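Local coordinates for protein trichothecene 3-O-acetyltransferase (Gibberella zeae, PDB 2RKV) that transfers an acetyl group from acetyl coenzyme A to the 3-hydroxyl of trichothecene mycotoxins, as expected of a member of the BAHD acyltransferase superfamily, at residues A229-F234 with L411-P416. Residues are numbered along the deposited sequence; the frame is centred on the assembly and turned at random.
Sequences ASWAFF and LMYFMP. With ZBA (12,13-Epoxytrichothec-9-ene-3,4,8,15-tetrol-4,15-diacetate-8-isovalerate), chain D.
Trp231 reaches over to Leu411 and Tyr413 and illustrates how two strands of one sheet that are not neighbours can still meet through their side chains. Strands 229-236 and 411-414 are separated by strand 423-430, antiparallel to both, and share no hydrogen bond. The six-membered end of the indole spans the gap. Trp231 CH2 lies 3.6 Å from Leu411 O and 3.9 Å from Leu411 CG, while Leu411 CD2 sits in plane at the indole's edge. Trp231 CH2 also comes up to the edge of the phenol, 3.8 Å from Tyr413 CE1. At the other end of the indole, a hydrogen bond from NE1 to Glu406 O probably helps hold the ring's rotation.

The neighbouring pair is looser: Met415 SD stands 5.2 Å from the Phe233 ring centroid and 49° off its normal, an oblique Met-aromatic contact. All five touching residues are buried, so the looser part is not a solvent-facing side.

Beyond Leu411 and Tyr413 lies the bound T-2 toxin. Leu411 CG, anti to the backbone N (chi1 -176°), sits by the indole, and chi2 (58°) turns Leu411 CD1 to within 3.5 Å of toxin C36. Tyr413 OH donates a hydrogen bond of 2.9 Å to toxin O10. The contact is largely apolar, apart from the Leu411 carbonyl oxygen beside the indole, consistent with Trp231 helping, from the second shell, to position two pocket side chains.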
loop_
_atom_site.group_PDB
_atom_site.type_symbol
_atom_site.label_atom_id
_atom_site.label_comp_id
_atom_site.label_asym_id
_atom_site.label_seq_id
_atom_site.Cartn_x
_atom_site.Cartn_y
_atom_site.Cartn_z
ATOM N N ALA A 229 -0.688 17.757 11.103
ATOM C CA ALA A 229 -0.694 17.236 9.736
ATOM C C ALA A 229 -2.071 16.704 9.352
ATOM O O ALA A 229 -2.957 16.583 10.203
ATOM C CB ALA A 229 0.365 16.153 9.588
ATOM N N SER A 230 -2.254 16.399 8.069
ATOM C CA SER A 230 -3.513 15.839 7.600
ATOM C C SER A 230 -3.318 14.915 6.400
ATOM O O SER A 230 -2.224 14.842 5.843
ATOM C CB SER A 230 -4.512 16.953 7.257
ATOM O OG SER A 230 -4.223 17.558 6.008
ATOM N N TRP A 231 -4.395 14.216 6.040
ATOM C CA TRP A 231 -4.491 13.399 4.827
ATOM C C TRP A 231 -5.441 14.078 3.839
ATOM O O TRP A 231 -6.441 14.675 4.241
ATOM C CB TRP A 231 -5.077 12.024 5.170
ATOM C CG TRP A 231 -4.099 11.004 5.666
ATOM C CD1 TRP A 231 -3.967 10.540 6.945
ATOM C CD2 TRP A 231 -3.133 10.298 4.878
ATOM N NE1 TRP A 231 -2.965 9.603 7.005
ATOM C CE2 TRP A 231 -2.443 9.425 5.747
ATOM C CE3 TRP A 231 -2.791 10.314 3.514
ATOM C CZ2 TRP A 231 -1.412 8.584 5.303
ATOM C CZ3 TRP A 231 -1.762 9.479 3.068
ATOM C CH2 TRP A 231 -1.086 8.625 3.967
ATOM N N ALA A 232 -5.156 13.952 2.546
ATOM C CA ALA A 232 -6.081 14.385 1.509
ATOM C C ALA A 232 -5.878 13.595 0.225
ATOM O O ALA A 232 -4.738 13.262 -0.136
ATOM C CB ALA A 232 -5.925 15.880 1.223
ATOM N N PHE A 233 -6.966 13.320 -0.480
ATOM C CA PHE A 233 -6.894 12.809 -1.812
ATOM C C PHE A 233 -6.864 13.988 -2.764
ATOM O O PHE A 233 -7.522 14.970 -2.559
ATOM C CB PHE A 233 -8.149 12.040 -2.199
ATOM C CG PHE A 233 -8.288 10.643 -1.588
ATOM C CD1 PHE A 233 -9.528 10.107 -1.404
ATOM C CD2 PHE A 233 -7.204 9.898 -1.203
ATOM C CE1 PHE A 233 -9.697 8.883 -0.859
ATOM C CE2 PHE A 233 -7.381 8.669 -0.682
ATOM C CZ PHE A 233 -8.618 8.171 -0.499
ATOM N N PHE A 234 -6.106 13.778 -3.828
ATOM C CA PHE A 234 -6.068 14.648 -5.000
ATOM C C PHE A 234 -6.285 13.811 -6.248
ATOM O O PHE A 234 -5.693 12.795 -6.369
ATOM C CB PHE A 234 -4.690 15.321 -5.104
ATOM C CG PHE A 234 -4.382 16.252 -3.970
ATOM C CD1 PHE A 234 -3.754 15.826 -2.838
ATOM C CD2 PHE A 234 -4.691 17.583 -4.071
ATOM C CE1 PHE A 234 -3.487 16.687 -1.847
ATOM C CE2 PHE A 234 -4.411 18.451 -3.062
ATOM C CZ PHE A 234 -3.852 18.018 -1.952
ATOM N N LEU A 411 4.091 10.466 4.039
ATOM C CA LEU A 411 3.585 9.195 3.517
ATOM C C LEU A 411 2.562 9.458 2.413
ATOM O O LEU A 411 1.694 10.332 2.544
ATOM C CB LEU A 411 2.953 8.362 4.638
ATOM C CG LEU A 411 2.465 6.952 4.291
ATOM C CD1 LEU A 411 3.596 6.085 3.740
ATOM C CD2 LEU A 411 1.848 6.324 5.545
ATOM N N MET A 412 2.648 8.693 1.321
ATOM C CA MET A 412 1.754 8.905 0.190
ATOM C C MET A 412 1.413 7.595 -0.505
ATOM O O MET A 412 2.213 6.662 -0.493
ATOM C CB MET A 412 2.381 9.858 -0.829
ATOM C CG MET A 412 2.868 11.155 -0.243
ATOM S SD MET A 412 3.586 12.205 -1.516
ATOM C CE MET A 412 4.112 13.567 -0.473
ATOM N N TYR A 413 0.217 7.545 -1.093
ATOM C CA TYR A 413 -0.225 6.404 -1.907
ATOM C C TYR A 413 -0.821 6.848 -3.235
ATOM O O TYR A 413 -1.401 7.938 -3.335
ATOM C CB TYR A 413 -1.291 5.582 -1.167
ATOM C CG TYR A 413 -0.805 5.016 0.141
ATOM C CD1 TYR A 413 -1.030 5.688 1.343
ATOM C CD2 TYR A 413 -0.103 3.811 0.177
ATOM C CE1 TYR A 413 -0.559 5.173 2.558
ATOM C CE2 TYR A 413 0.370 3.290 1.380
ATOM C CZ TYR A 413 0.134 3.974 2.568
ATOM O OH TYR A 413 0.612 3.451 3.756
ATOM N N PHE A 414 -0.682 6.001 -4.257
ATOM C CA PHE A 414 -1.556 6.094 -5.430
ATOM C C PHE A 414 -2.589 4.981 -5.312
ATOM O O PHE A 414 -2.237 3.824 -5.053
ATOM C CB PHE A 414 -0.813 5.902 -6.759
ATOM C CG PHE A 414 0.236 6.953 -7.059
ATOM C CD1 PHE A 414 0.272 8.161 -6.374
ATOM C CD2 PHE A 414 1.178 6.720 -8.061
ATOM C CE1 PHE A 414 1.241 9.124 -6.680
ATOM C CE2 PHE A 414 2.159 7.675 -8.360
ATOM C CZ PHE A 414 2.186 8.873 -7.661
ATOM N N MET A 415 -3.855 5.329 -5.510
ATOM C CA MET A 415 -4.920 4.326 -5.541
ATOM C C MET A 415 -4.827 3.474 -6.802
ATOM O O MET A 415 -4.145 3.853 -7.761
ATOM C CB MET A 415 -6.286 5.019 -5.486
ATOM C CG MET A 415 -6.528 5.849 -4.211
ATOM S SD MET A 415 -6.333 4.884 -2.685
ATOM C CE MET A 415 -4.656 5.296 -2.206
ATOM N N PRO A 416 -5.491 2.302 -6.808
ATOM C CA PRO A 416 -5.616 1.596 -8.082
ATOM C C PRO A 416 -6.221 2.537 -9.134
ATOM O O PRO A 416 -7.187 3.246 -8.856
ATOM C CB PRO A 416 -6.544 0.416 -7.747
ATOM C CG PRO A 416 -6.345 0.198 -6.270
ATOM C CD PRO A 416 -6.123 1.570 -5.690
HETATM O O18 ZBA D . 5.484 4.750 7.805
HETATM C C44 ZBA D . 5.175 3.750 8.314
HETATM C C45 ZBA D . 5.503 3.332 9.701
HETATM C C46 ZBA D . 4.351 3.450 10.587
HETATM C C48 ZBA D . 3.877 4.810 10.621
HETATM C C47 ZBA D . 4.566 3.162 12.041
HETATM O O17 ZBA D . 4.423 2.851 7.671
HETATM C C31 ZBA D . 3.812 3.153 6.407
HETATM C C30 ZBA D . 4.738 2.906 5.264
HETATM C C32 ZBA D . 2.557 2.365 6.376
HETATM C C39 ZBA D . 1.566 2.735 7.456
HETATM C C33 ZBA D . 2.366 1.418 5.511
HETATM C C34 ZBA D . 3.331 1.035 4.456
HETATM O O10 ZBA D . 2.862 1.711 3.272
HETATM C C29 ZBA D . 4.783 1.473 4.733
HETATM C C38 ZBA D . 5.363 0.551 5.800
HETATM O O12 ZBA D . 6.381 1.217 6.530
HETATM C C40 ZBA D . 7.471 0.584 6.932
HETATM C C41 ZBA D . 8.366 1.525 7.704
HETATM O O13 ZBA D . 7.749 -0.499 6.728
HETATM C C28 ZBA D . 5.626 1.353 3.394
HETATM C C37 ZBA D . 7.135 1.610 3.580
HETATM C C35 ZBA D . 4.976 2.287 2.382
HETATM C C25 ZBA D . 3.672 1.621 2.137
HETATM C C36 ZBA D . 5.378 3.601 1.968
HETATM O O11 ZBA D . 5.759 2.487 1.197
HETATM C C27 ZBA D . 5.325 -0.016 2.699
HETATM C C26 ZBA D . 4.098 0.219 1.837
HETATM O O16 ZBA D . 3.080 -0.715 2.063
HETATM O O14 ZBA D . 6.432 -0.257 1.825
HETATM C C42 ZBA D . 6.871 -1.442 1.418
HETATM O O15 ZBA D . 7.800 -1.564 0.688
HETATM C C43 ZBA D . 6.052 -2.511 1.928
#